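Local structure of enoyl-CoA hydratase carB homologue (Streptomyces cattleya, 5O34) at residues F69-M74 against N122-D127; G154-L159 against L172-F177; A79-L84 against T133-I138. The protein probably acts as a crotonase-family, CarB-like enzyme in the biosynthesis of the carbapenem antibiotic thienamycin. All blocks are in the same frame, centred on the assembly; numbering follows the deposited sequence.

Contact 1. Residues F69-M74 against N122-D127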
ATOM      1  N   PHE A  69      20.188 -17.463 -12.838  1.00 92.40           N
ATOM      2  CA  PHE A  69      20.301 -17.788 -11.406  1.00 91.95           C
ATOM      3  C   PHE A  69      19.915 -19.280 -11.110  1.00 92.88           C
ATOM      4  O   PHE A  69      18.782 -19.725 -11.367  1.00 93.19           O
ATOM      5  CB  PHE A  69      19.453 -16.822 -10.536  1.00 94.33           C
ATOM      6  CG  PHE A  69      20.186 -16.252  -9.353  1.00 96.68           C
ATOM      7  CD1 PHE A  69      21.134 -15.250  -9.515  1.00100.61           C
ATOM      8  CD2 PHE A  69      19.949 -16.740  -8.076  1.00 99.10           C
ATOM      9  CE1 PHE A  69      21.842 -14.758  -8.410  1.00101.61           C
ATOM     10  CE2 PHE A  69      20.645 -16.256  -6.983  1.00102.13           C
ATOM     11  CZ  PHE A  69      21.592 -15.271  -7.152  1.00100.42           C
ATOM     12  N   SER A  70      20.910 -20.037 -10.586  1.00 86.36           N
ATOM     13  CA  SER A  70      20.757 -21.456 -10.224  1.00 84.25           C
ATOM     14  C   SER A  70      20.290 -21.605  -8.772  1.00 84.55           C
ATOM     15  O   SER A  70      20.187 -20.603  -8.069  1.00 84.42           O
ATOM     16  CB  SER A  70      22.060 -22.227 -10.433  1.00 86.82           C
ATOM     17  OG  SER A  70      22.932 -22.066  -9.321  1.00 93.78           O
ATOM     18  N   ARG A  71      20.090 -22.856  -8.323  1.00 77.73           N
ATOM     19  CA  ARG A  71      19.638 -23.227  -6.982  1.00 75.75           C
ATOM     20  C   ARG A  71      20.750 -23.224  -5.943  1.00 77.06           C
ATOM     21  O   ARG A  71      20.481 -22.959  -4.767  1.00 76.47           O
ATOM     22  CB  ARG A  71      18.971 -24.599  -7.030  1.00 75.74           C
ATOM     23  CG  ARG A  71      17.695 -24.631  -7.888  1.00 84.10           C
ATOM     24  CD  ARG A  71      17.069 -26.009  -7.919  1.00 86.74           C
ATOM     25  NE  ARG A  71      17.041 -26.592  -6.577  1.00 90.33           N
ATOM     26  CZ  ARG A  71      17.172 -27.886  -6.308  1.00 99.22           C
ATOM     27  NH1 ARG A  71      17.286 -28.771  -7.293  1.00 87.94           N
ATOM     28  NH2 ARG A  71      17.161 -28.311  -5.051  1.00 79.36           N
ATOM     29  N   ALA A  72      21.994 -23.534  -6.366  1.00 72.51           N
ATOM     30  CA  ALA A  72      23.170 -23.533  -5.488  1.00 71.61           C
ATOM     31  C   ALA A  72      23.525 -22.093  -5.109  1.00 72.86           C
ATOM     32  O   ALA A  72      23.887 -21.823  -3.958  1.00 71.61           O
ATOM     33  CB  ALA A  72      24.343 -24.208  -6.176  1.00 72.45           C
ATOM     34  N   ARG A  73      23.355 -21.165  -6.077  1.00 68.68           N
ATOM     35  CA  ARG A  73      23.568 -19.726  -5.913  1.00 68.37           C
ATOM     36  C   ARG A  73      22.603 -19.166  -4.862  1.00 70.31           C
ATOM     37  O   ARG A  73      23.019 -18.390  -3.995  1.00 70.02           O
ATOM     38  CB  ARG A  73      23.388 -19.006  -7.258  1.00 70.36           C
ATOM     39  CG  ARG A  73      24.512 -18.022  -7.574  1.00 85.76           C
ATOM     40  CD  ARG A  73      24.336 -17.341  -8.917  1.00101.41           C
ATOM     41  NE  ARG A  73      25.225 -16.186  -9.054  1.00115.08           N
ATOM     42  CZ  ARG A  73      25.152 -15.285 -10.029  1.00133.88           C
ATOM     43  NH1 ARG A  73      24.221 -15.390 -10.972  1.00124.67           N
ATOM     44  NH2 ARG A  73      25.998 -14.266 -10.063  1.00122.66           N
ATOM     45  N   MET A  74      21.338 -19.624  -4.894  1.00 65.03           N
ATOM     46  CA  MET A  74      20.309 -19.226  -3.925  1.00 64.16           C
ATOM     47  C   MET A  74      20.652 -19.704  -2.513  1.00 65.75           C
ATOM     48  O   MET A  74      20.617 -18.902  -1.573  1.00 65.18           O
ATOM     49  CB  MET A  74      18.942 -19.779  -4.323  1.00 66.62           C
ATOM     50  CG  MET A  74      18.369 -19.151  -5.562  1.00 70.68           C
ATOM     51  SD  MET A  74      17.202 -20.331  -6.284  1.00 76.16           S
ATOM     52  CE  MET A  74      17.214 -19.825  -8.024  1.00 72.96           C
ATOM     53  N   ASN A 122       9.625 -27.830  -8.020  1.00 90.93           N
ATOM     54  CA  ASN A 122       9.229 -27.824  -6.607  1.00 89.36           C
ATOM     55  C   ASN A 122      10.397 -27.512  -5.676  1.00 90.39           C
ATOM     56  O   ASN A 122      10.216 -26.832  -4.665  1.00 90.02           O
ATOM     57  CB  ASN A 122       8.556 -29.147  -6.219  1.00 88.86           C
ATOM     58  CG  ASN A 122       7.100 -29.274  -6.624  1.00 95.43           C
ATOM     59  OD1 ASN A 122       6.555 -28.490  -7.420  1.00 85.01           O
ATOM     60  ND2 ASN A 122       6.436 -30.286  -6.089  1.00 84.47           N
ATOM     61  N   ALA A 123      11.594 -27.993  -6.034  1.00 85.72           N
ATOM     62  CA  ALA A 123      12.821 -27.763  -5.278  1.00 84.31           C
ATOM     63  C   ALA A 123      13.374 -26.361  -5.555  1.00 84.35           C
ATOM     64  O   ALA A 123      14.007 -25.782  -4.671  1.00 82.94           O
ATOM     65  CB  ALA A 123      13.843 -28.827  -5.617  1.00 84.98           C
ATOM     66  N   TRP A 124      13.107 -25.812  -6.771  1.00 79.52           N
ATOM     67  CA  TRP A 124      13.485 -24.447  -7.169  1.00 79.67           C
ATOM     68  C   TRP A 124      12.734 -23.469  -6.259  1.00 79.48           C
ATOM     69  O   TRP A 124      13.377 -22.675  -5.570  1.00 79.65           O
ATOM     70  CB  TRP A 124      13.203 -24.180  -8.677  1.00 79.93           C
ATOM     71  CG  TRP A 124      13.357 -22.748  -9.148  1.00 82.73           C
ATOM     72  CD1 TRP A 124      14.305 -21.847  -8.749  1.00 85.96           C
ATOM     73  CD2 TRP A 124      12.598 -22.093 -10.186  1.00 83.70           C
ATOM     74  NE1 TRP A 124      14.132 -20.649  -9.408  1.00 86.43           N
ATOM     75  CE2 TRP A 124      13.093 -20.773 -10.300  1.00 88.62           C
ATOM     76  CE3 TRP A 124      11.534 -22.492 -11.021  1.00 85.88           C
ATOM     77  CZ2 TRP A 124      12.564 -19.847 -11.220  1.00 88.68           C
ATOM     78  CZ3 TRP A 124      11.005 -21.574 -11.926  1.00 88.10           C
ATOM     79  CH2 TRP A 124      11.521 -20.271 -12.024  1.00 88.93           C
ATOM     80  N   ILE A 125      11.394 -23.624  -6.173  1.00 71.81           N
ATOM     81  CA  ILE A 125      10.476 -22.831  -5.347  1.00 69.94           C
ATOM     82  C   ILE A 125      10.897 -22.834  -3.864  1.00 70.27           C
ATOM     83  O   ILE A 125      10.992 -21.759  -3.269  1.00 69.35           O
ATOM     84  CB  ILE A 125       8.992 -23.268  -5.577  1.00 72.83           C
ATOM     85  CG1 ILE A 125       8.524 -23.038  -7.045  1.00 73.53           C
ATOM     86  CG2 ILE A 125       8.018 -22.642  -4.572  1.00 72.84           C
ATOM     87  CD1 ILE A 125       8.697 -21.567  -7.681  1.00 83.16           C
ATOM     88  N   ASP A 126      11.195 -24.019  -3.295  1.00 65.43           N
ATOM     89  CA  ASP A 126      11.642 -24.153  -1.903  1.00 64.61           C
ATOM     90  C   ASP A 126      12.917 -23.361  -1.607  1.00 65.77           C
ATOM     91  O   ASP A 126      12.998 -22.746  -0.549  1.00 65.16           O
ATOM     92  CB  ASP A 126      11.800 -25.627  -1.492  1.00 66.89           C
ATOM     93  CG  ASP A 126      10.497 -26.327  -1.147  1.00 80.61           C
ATOM     94  OD1 ASP A 126       9.690 -25.750  -0.370  1.00 82.18           O
ATOM     95  OD2 ASP A 126      10.296 -27.471  -1.615  1.00 85.21           O
ATOM     96  N   ASP A 127      13.888 -23.335  -2.542  1.00 61.68           N
ATOM     97  CA  ASP A 127      15.134 -22.570  -2.360  1.00 61.71           C
ATOM     98  C   ASP A 127      14.881 -21.059  -2.465  1.00 64.37           C
ATOM     99  O   ASP A 127      15.406 -20.294  -1.649  1.00 63.38           O
ATOM    100  CB  ASP A 127      16.238 -23.035  -3.334  1.00 63.62           C
ATOM    101  CG  ASP A 127      16.744 -24.446  -3.071  1.00 72.04           C
ATOM    102  OD1 ASP A 127      16.781 -24.856  -1.882  1.00 72.06           O
ATOM    103  OD2 ASP A 127      17.130 -25.131  -4.046  1.00 78.10           O
TER
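Arg71 and Asp127 show how a charged pair can tie together the N-terminal parts of two neighbouring helices. The arginine NE lies 2.9 Å from Asp127 OD2 in a nearly straight hydrogen bond (161° at the hydrogen), meeting the oxygen almost along its C-O axis. NH2 adds a weak bond to the same OD2 at 3.3 Å, making the salt bridge a fork onto one oxygen. The guanidinium and carboxylate planes are nearly coplanar, 16° apart. A bend at chi3 turns the otherwise extended arginine, laying one face of its guanidinium over Ala123, whose CB is 3.4 Å from NH2. Arg75 adds a long, weak ion pair to the same OD2, which is thus shared by two arginines.

One turn further on, the contact becomes apolar. Met74 sends its methyl to the rim of the Trp124 indole, with CE 3.5 Å from NE1 and close to the ring plane. Its SD touches Asp127 CB at 4.1 Å and lies at the edge of the five-membered ring of Trp124, 5.1 Å from the centroid. Trp124 holds its CG opposite the backbone nitrogen (chi1 171°), which brings the pyrrole edge to the methionine; His274 meets the indole edge-to-face. Ser70 caps helix 71-86 through a weak bond from Arg73 N to its OG. The result is a Met-aromatic contact beside a surface salt bridge, joining two consecutive crossover helices of the crotonase fold.

Contact 2. Residues G154-L159 against L172-F177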
ATOM      1  N   GLY A 154      15.925 -11.418  -9.903  1.00 47.87           N
ATOM      2  CA  GLY A 154      16.866 -10.364  -9.538  1.00 46.82           C
ATOM      3  C   GLY A 154      16.161  -9.226  -8.829  1.00 49.24           C
ATOM      4  O   GLY A 154      16.555  -8.835  -7.724  1.00 49.25           O
ATOM      5  N   LEU A 155      15.070  -8.733  -9.441  1.00 44.57           N
ATOM      6  CA  LEU A 155      14.217  -7.693  -8.857  1.00 44.40           C
ATOM      7  C   LEU A 155      13.562  -8.194  -7.551  1.00 47.36           C
ATOM      8  O   LEU A 155      13.532  -7.453  -6.568  1.00 47.08           O
ATOM      9  CB  LEU A 155      13.151  -7.223  -9.878  1.00 44.17           C
ATOM     10  CG  LEU A 155      12.149  -6.129  -9.451  1.00 47.88           C
ATOM     11  CD1 LEU A 155      12.837  -4.923  -8.801  1.00 47.56           C
ATOM     12  CD2 LEU A 155      11.307  -5.697 -10.634  1.00 48.75           C
ATOM     13  N   GLN A 156      13.099  -9.461  -7.529  1.00 43.34           N
ATOM     14  CA  GLN A 156      12.472 -10.082  -6.349  1.00 43.06           C
ATOM     15  C   GLN A 156      13.381 -10.102  -5.109  1.00 47.84           C
ATOM     16  O   GLN A 156      12.912  -9.813  -4.006  1.00 47.91           O
ATOM     17  CB  GLN A 156      11.936 -11.478  -6.685  1.00 44.11           C
ATOM     18  CG  GLN A 156      10.612 -11.435  -7.459  1.00 45.42           C
ATOM     19  CD  GLN A 156      10.258 -12.687  -8.219  1.00 59.30           C
ATOM     20  OE1 GLN A 156       9.679 -12.620  -9.310  1.00 56.47           O
ATOM     21  NE2 GLN A 156      10.553 -13.855  -7.655  1.00 47.97           N
ATOM     22  N   ILE A 157      14.688 -10.369  -5.294  1.00 45.83           N
ATOM     23  CA  ILE A 157      15.684 -10.349  -4.204  1.00 46.11           C
ATOM     24  C   ILE A 157      15.782  -8.930  -3.636  1.00 48.03           C
ATOM     25  O   ILE A 157      15.738  -8.759  -2.415  1.00 48.28           O
ATOM     26  CB  ILE A 157      17.069 -10.906  -4.671  1.00 50.25           C
ATOM     27  CG1 ILE A 157      16.953 -12.409  -5.044  1.00 51.60           C
ATOM     28  CG2 ILE A 157      18.164 -10.697  -3.592  1.00 50.80           C
ATOM     29  CD1 ILE A 157      18.056 -12.962  -5.986  1.00 59.45           C
ATOM     30  N   SER A 158      15.865  -7.915  -4.522  1.00 44.03           N
ATOM     31  CA  SER A 158      15.954  -6.504  -4.122  1.00 43.58           C
ATOM     32  C   SER A 158      14.716  -6.072  -3.323  1.00 47.13           C
ATOM     33  O   SER A 158      14.853  -5.360  -2.321  1.00 46.41           O
ATOM     34  CB  SER A 158      16.199  -5.602  -5.332  1.00 45.41           C
ATOM     35  OG  SER A 158      15.009  -5.210  -6.000  1.00 50.27           O
ATOM     36  N   LEU A 159      13.524  -6.581  -3.713  1.00 43.83           N
ATOM     37  CA  LEU A 159      12.253  -6.294  -3.019  1.00 43.49           C
ATOM     38  C   LEU A 159      12.153  -6.910  -1.589  1.00 48.67           C
ATOM     39  O   LEU A 159      11.188  -6.633  -0.873  1.00 48.18           O
ATOM     40  CB  LEU A 159      11.041  -6.686  -3.880  1.00 42.94           C
ATOM     41  CG  LEU A 159      10.888  -5.968  -5.231  1.00 46.69           C
ATOM     42  CD1 LEU A 159       9.863  -6.655  -6.094  1.00 46.26           C
ATOM     43  CD2 LEU A 159      10.556  -4.485  -5.071  1.00 48.45           C
ATOM     44  N   LEU A 172      14.041  -1.535 -14.076  1.00 51.82           N
ATOM     45  CA  LEU A 172      13.300  -2.578 -13.347  1.00 50.07           C
ATOM     46  C   LEU A 172      12.220  -3.228 -14.226  1.00 53.48           C
ATOM     47  O   LEU A 172      11.480  -2.509 -14.896  1.00 53.63           O
ATOM     48  CB  LEU A 172      12.700  -1.946 -12.072  1.00 49.41           C
ATOM     49  CG  LEU A 172      13.603  -1.802 -10.813  1.00 53.53           C
ATOM     50  CD1 LEU A 172      14.949  -1.144 -11.083  1.00 53.51           C
ATOM     51  CD2 LEU A 172      12.925  -0.993  -9.765  1.00 54.34           C
ATOM     52  N   VAL A 173      12.167  -4.583 -14.276  1.00 48.36           N
ATOM     53  CA  VAL A 173      11.229  -5.321 -15.118  1.00 47.40           C
ATOM     54  C   VAL A 173      10.742  -6.570 -14.399  1.00 53.31           C
ATOM     55  O   VAL A 173      11.493  -7.260 -13.711  1.00 53.00           O
ATOM     56  CB  VAL A 173      11.829  -5.711 -16.522  1.00 50.46           C
ATOM     57  CG1 VAL A 173      10.775  -5.683 -17.628  1.00 49.67           C
ATOM     58  CG2 VAL A 173      13.038  -4.854 -16.907  1.00 50.27           C
ATOM     59  N   MET A 174       9.455  -6.879 -14.645  1.00 52.40           N
ATOM     60  CA  MET A 174       8.795  -8.098 -14.208  1.00 53.32           C
ATOM     61  C   MET A 174       8.180  -8.696 -15.497  1.00 57.08           C
ATOM     62  O   MET A 174       6.973  -8.602 -15.663  1.00 55.82           O
ATOM     63  CB  MET A 174       7.702  -7.841 -13.142  1.00 56.27           C
ATOM     64  CG  MET A 174       8.194  -7.961 -11.728  1.00 60.67           C
ATOM     65  SD  MET A 174       8.975  -9.502 -11.294  1.00 64.49           S
ATOM     66  CE  MET A 174       9.226  -9.141  -9.792  1.00 61.36           C
ATOM     67  N   PRO A 175       9.009  -9.184 -16.475  1.00 55.11           N
ATOM     68  CA  PRO A 175       8.449  -9.746 -17.726  1.00 55.08           C
ATOM     69  C   PRO A 175       7.928 -11.209 -17.711  1.00 57.59           C
ATOM     70  O   PRO A 175       7.651 -11.743 -18.787  1.00 58.80           O
ATOM     71  CB  PRO A 175       9.620  -9.596 -18.705  1.00 56.95           C
ATOM     72  CG  PRO A 175      10.814  -9.824 -17.865  1.00 61.22           C
ATOM     73  CD  PRO A 175      10.485  -9.356 -16.445  1.00 57.28           C
ATOM     74  N   GLU A 176       7.822 -11.853 -16.532  1.00 52.24           N
ATOM     75  CA  GLU A 176       7.341 -13.237 -16.352  1.00 51.91           C
ATOM     76  C   GLU A 176       6.243 -13.693 -17.331  1.00 56.99           C
ATOM     77  O   GLU A 176       6.370 -14.775 -17.915  1.00 58.28           O
ATOM     78  CB  GLU A 176       6.876 -13.485 -14.908  1.00 53.09           C
ATOM     79  CG  GLU A 176       7.992 -13.910 -13.973  1.00 63.19           C
ATOM     80  CD  GLU A 176       8.847 -12.808 -13.379  1.00 82.42           C
ATOM     81  OE1 GLU A 176       8.773 -11.655 -13.864  1.00 73.28           O
ATOM     82  OE2 GLU A 176       9.608 -13.110 -12.431  1.00 79.36           O
ATOM     83  N   PHE A 177       5.202 -12.856 -17.538  1.00 52.96           N
ATOM     84  CA  PHE A 177       4.092 -13.144 -18.459  1.00 53.17           C
ATOM     85  C   PHE A 177       4.535 -13.203 -19.924  1.00 58.25           C
ATOM     86  O   PHE A 177       4.147 -14.130 -20.635  1.00 57.61           O
ATOM     87  CB  PHE A 177       2.919 -12.162 -18.275  1.00 54.79           C
ATOM     88  CG  PHE A 177       2.114 -12.308 -17.003  1.00 56.11           C
ATOM     89  CD1 PHE A 177       1.191 -11.341 -16.633  1.00 59.18           C
ATOM     90  CD2 PHE A 177       2.266 -13.423 -16.183  1.00 57.90           C
ATOM     91  CE1 PHE A 177       0.442 -11.478 -15.465  1.00 60.10           C
ATOM     92  CE2 PHE A 177       1.513 -13.561 -15.017  1.00 60.41           C
ATOM     93  CZ  PHE A 177       0.606 -12.590 -14.666  1.00 58.86           C
TER
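Leu155 and Leu172 have the nearest CA atoms, 6.9 Å apart, where helix 152-158 passes the end of strand 171-173. The chain of 172-177 is extended through Val173, leaves the strand at Met174 and enters a short helix at Glu176, so one helix is met first by a strand, then by a turn. Within 154-159, Leu155 O takes two bonds: one from Leu159 N, and one of 2.7 Å from Ser158 OG, lying in the carbonyl plane on a lone pair.

Leu155 divides its two methyls between partners. Its CG is set opposite the backbone nitrogen (chi1 180°), which directs the fork at the strand: CD1 rests 3.8 Å from Leu172 CG, the two side chains crossing at about a right angle, while CD2 lies 3.5 Å from Val173 O and 4.0 Å from Met174 CG.

In crotonases, the helix that follows strand 149-151 here starts at the oxyanion hole. Gln156 and Glu176 lie roughly where enoyl-CoA hydratases carry their two catalytic glutamates, consistent with an active-site wall here.

Met174 bends at chi2 (-56°) to bring its thioether back to the helix, and its CE reaches Gln156 CG at 3.6 Å. Leu190 and Leu203 pack against the same methionine. Beyond it, the amide of Gln156 and the carboxylate of Glu176 come at each other from opposite directions, their planes 20° apart; Phe185 and Met189 of helix 184-194 touch the Gln156 side chain.

Contact 3. Residues A79-L84 against T133-I138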
ATOM      1  N   ALA A  79      22.596 -19.053   3.051  1.00 53.33           N
ATOM      2  CA  ALA A  79      23.565 -19.407   4.096  1.00 53.69           C
ATOM      3  C   ALA A  79      24.364 -18.177   4.520  1.00 58.86           C
ATOM      4  O   ALA A  79      24.532 -17.959   5.724  1.00 59.03           O
ATOM      5  CB  ALA A  79      24.491 -20.508   3.615  1.00 54.52           C
ATOM      6  N   LEU A  80      24.794 -17.332   3.545  1.00 56.07           N
ATOM      7  CA  LEU A  80      25.522 -16.087   3.833  1.00 55.88           C
ATOM      8  C   LEU A  80      24.686 -15.144   4.689  1.00 60.43           C
ATOM      9  O   LEU A  80      25.167 -14.676   5.724  1.00 59.91           O
ATOM     10  CB  LEU A  80      25.999 -15.389   2.553  1.00 56.13           C
ATOM     11  CG  LEU A  80      26.644 -13.997   2.737  1.00 61.49           C
ATOM     12  CD1 LEU A  80      27.953 -14.080   3.547  1.00 61.53           C
ATOM     13  CD2 LEU A  80      26.851 -13.308   1.392  1.00 62.86           C
ATOM     14  N   MET A  81      23.412 -14.925   4.296  1.00 57.48           N
ATOM     15  CA  MET A  81      22.476 -14.083   5.046  1.00 56.86           C
ATOM     16  C   MET A  81      22.356 -14.552   6.487  1.00 59.63           C
ATOM     17  O   MET A  81      22.344 -13.719   7.396  1.00 58.37           O
ATOM     18  CB  MET A  81      21.093 -14.017   4.370  1.00 59.31           C
ATOM     19  CG  MET A  81      21.071 -13.246   3.049  1.00 63.05           C
ATOM     20  SD  MET A  81      21.997 -11.682   2.984  1.00 67.52           S
ATOM     21  CE  MET A  81      21.045 -10.704   4.000  1.00 63.72           C
ATOM     22  N   ARG A  82      22.331 -15.887   6.700  1.00 58.47           N
ATOM     23  CA  ARG A  82      22.271 -16.471   8.044  1.00 59.38           C
ATOM     24  C   ARG A  82      23.593 -16.333   8.810  1.00 63.63           C
ATOM     25  O   ARG A  82      23.566 -16.076  10.019  1.00 62.72           O
ATOM     26  CB  ARG A  82      21.773 -17.913   8.011  1.00 61.70           C
ATOM     27  CG  ARG A  82      20.244 -17.988   7.908  1.00 76.78           C
ATOM     28  CD  ARG A  82      19.723 -19.411   7.862  1.00 91.25           C
ATOM     29  NE  ARG A  82      20.420 -20.218   6.857  1.00103.22           N
ATOM     30  CZ  ARG A  82      19.824 -21.026   5.988  1.00117.71           C
ATOM     31  NH1 ARG A  82      18.499 -21.143   5.978  1.00107.10           N
ATOM     32  NH2 ARG A  82      20.543 -21.715   5.111  1.00101.21           N
ATOM     33  N   GLU A  83      24.738 -16.430   8.103  1.00 61.31           N
ATOM     34  CA  GLU A  83      26.069 -16.234   8.696  1.00 61.78           C
ATOM     35  C   GLU A  83      26.213 -14.776   9.145  1.00 65.00           C
ATOM     36  O   GLU A  83      26.690 -14.510  10.253  1.00 64.46           O
ATOM     37  CB  GLU A  83      27.180 -16.592   7.693  1.00 63.73           C
ATOM     38  CG  GLU A  83      27.347 -18.086   7.454  1.00 78.07           C
ATOM     39  CD  GLU A  83      28.302 -18.461   6.332  1.00107.74           C
ATOM     40  OE1 GLU A  83      27.866 -19.152   5.383  1.00 99.27           O
ATOM     41  OE2 GLU A  83      29.495 -18.086   6.414  1.00111.16           O
ATOM     42  N   LEU A  84      25.744 -13.836   8.300  1.00 61.47           N
ATOM     43  CA  LEU A  84      25.779 -12.395   8.575  1.00 61.09           C
ATOM     44  C   LEU A  84      24.879 -11.985   9.746  1.00 64.69           C
ATOM     45  O   LEU A  84      25.251 -11.091  10.504  1.00 63.58           O
ATOM     46  CB  LEU A  84      25.473 -11.568   7.310  1.00 61.15           C
ATOM     47  CG  LEU A  84      26.452 -11.715   6.129  1.00 65.70           C
ATOM     48  CD1 LEU A  84      25.992 -10.909   4.936  1.00 65.72           C
ATOM     49  CD2 LEU A  84      27.878 -11.325   6.513  1.00 67.33           C
ATOM     50  N   THR A 133      12.536 -15.451   2.299  1.00 46.89           N
ATOM     51  CA  THR A 133      12.183 -15.422   3.721  1.00 46.77           C
ATOM     52  C   THR A 133      13.365 -15.061   4.605  1.00 52.99           C
ATOM     53  O   THR A 133      13.160 -14.301   5.552  1.00 53.44           O
ATOM     54  CB  THR A 133      11.474 -16.704   4.207  1.00 49.76           C
ATOM     55  OG1 THR A 133      12.235 -17.865   3.862  1.00 50.97           O
ATOM     56  CG2 THR A 133      10.041 -16.823   3.678  1.00 43.20           C
ATOM     57  N   THR A 134      14.595 -15.553   4.300  1.00 50.75           N
ATOM     58  CA  THR A 134      15.772 -15.258   5.137  1.00 50.67           C
ATOM     59  C   THR A 134      16.196 -13.774   4.974  1.00 53.74           C
ATOM     60  O   THR A 134      16.319 -13.080   5.987  1.00 54.12           O
ATOM     61  CB  THR A 134      16.918 -16.294   4.951  1.00 64.28           C
ATOM     62  OG1 THR A 134      17.885 -16.123   5.986  1.00 68.23           O
ATOM     63  CG2 THR A 134      17.632 -16.175   3.621  1.00 66.93           C
ATOM     64  N   VAL A 135      16.338 -13.275   3.723  1.00 49.48           N
ATOM     65  CA  VAL A 135      16.707 -11.878   3.434  1.00 49.16           C
ATOM     66  C   VAL A 135      15.780 -10.902   4.198  1.00 53.60           C
ATOM     67  O   VAL A 135      16.262  -9.921   4.761  1.00 53.62           O
ATOM     68  CB  VAL A 135      16.746 -11.584   1.907  1.00 52.73           C
ATOM     69  CG1 VAL A 135      16.980 -10.097   1.619  1.00 52.36           C
ATOM     70  CG2 VAL A 135      17.816 -12.425   1.216  1.00 52.29           C
ATOM     71  N   ALA A 136      14.470 -11.214   4.252  1.00 49.21           N
ATOM     72  CA  ALA A 136      13.448 -10.422   4.936  1.00 48.57           C
ATOM     73  C   ALA A 136      13.330 -10.710   6.444  1.00 52.48           C
ATOM     74  O   ALA A 136      12.894  -9.827   7.189  1.00 50.71           O
ATOM     75  CB  ALA A 136      12.100 -10.627   4.261  1.00 49.16           C
ATOM     76  N   ALA A 137      13.714 -11.926   6.902  1.00 50.09           N
ATOM     77  CA  ALA A 137      13.586 -12.277   8.331  1.00 50.20           C
ATOM     78  C   ALA A 137      14.831 -12.012   9.206  1.00 54.65           C
ATOM     79  O   ALA A 137      14.677 -11.978  10.427  1.00 54.92           O
ATOM     80  CB  ALA A 137      13.128 -13.717   8.503  1.00 50.66           C
ATOM     81  N   ILE A 138      16.034 -11.808   8.619  1.00 51.29           N
ATOM     82  CA  ILE A 138      17.249 -11.535   9.420  1.00 51.91           C
ATOM     83  C   ILE A 138      17.116 -10.205  10.187  1.00 57.82           C
ATOM     84  O   ILE A 138      16.353  -9.332   9.767  1.00 58.56           O
ATOM     85  CB  ILE A 138      18.603 -11.647   8.641  1.00 55.25           C
ATOM     86  CG1 ILE A 138      18.741 -10.605   7.497  1.00 56.18           C
ATOM     87  CG2 ILE A 138      18.854 -13.078   8.129  1.00 55.40           C
ATOM     88  CD1 ILE A 138      20.201 -10.081   7.333  1.00 63.83           C
TER
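Met81 carries most of this helix-helix contact, and its path can be followed atom by atom. CB, pointing at the second helix, meets Thr134 CG2 at 4.1 Å. CG, placed beside the backbone nitrogen and opposite the carbonyl carbon (chi1 -69°), slides against Val135 CG2 at 3.8 Å. The chain then bends at chi2 and again at chi3, and this hook brings CE round to Ile138 CD1 at 3.5 Å, the two side chains crossing at about a right angle. Ile138 makes a second contact: its CG2 lies 3.6 Å from Met81 O, so the isoleucine touches both the backbone and the tip of the same residue.

Toward solvent the packing changes character. Arg82 contributes only its aliphatic stem, with CG 3.6 Å from Thr134 OG1, its chain bending at chi3 beyond that point. No hydrogen bond joins the two segments; Thr134 turns its methyl CG2 to Met81 CB and its OG1 to Arg82 CG.

The helical segments 79-84 and 133-137 run almost parallel, their axes 9.3 Å apart at closest approach and 22° apart in direction. Helix 71-86 also lays Leu80 and Leu84 on Cys48 of strand 47-50, while Ala136 faces helix 252-273. Side-by-side helices with this shared direction are what two successive right-handed beta-alpha-beta crossovers produce along the sheet of the crotonase fold.

In the fold
Contacts 1 and 3 pair the same two helices, 71-86 and 120-137, at positions whose centres are 15 Å apart, yet their chemistry differs with depth. Contact 1 is at the surface and spends its area on a salt bridge and a methionine at an indole rim; contact 3 is buried and relies on apolar methyl packing without a hydrogen bond across it. Contact 2 is also buried but joins different elements, helix 152-158 and the chain leaving strand 171-173, and combines leucine packing with a polar end. It lies across the chain's centre from contact 3, about 20 Å away between centres, and its outer end, unlike either helix pair, approaches a neighbouring subunit through Phe177.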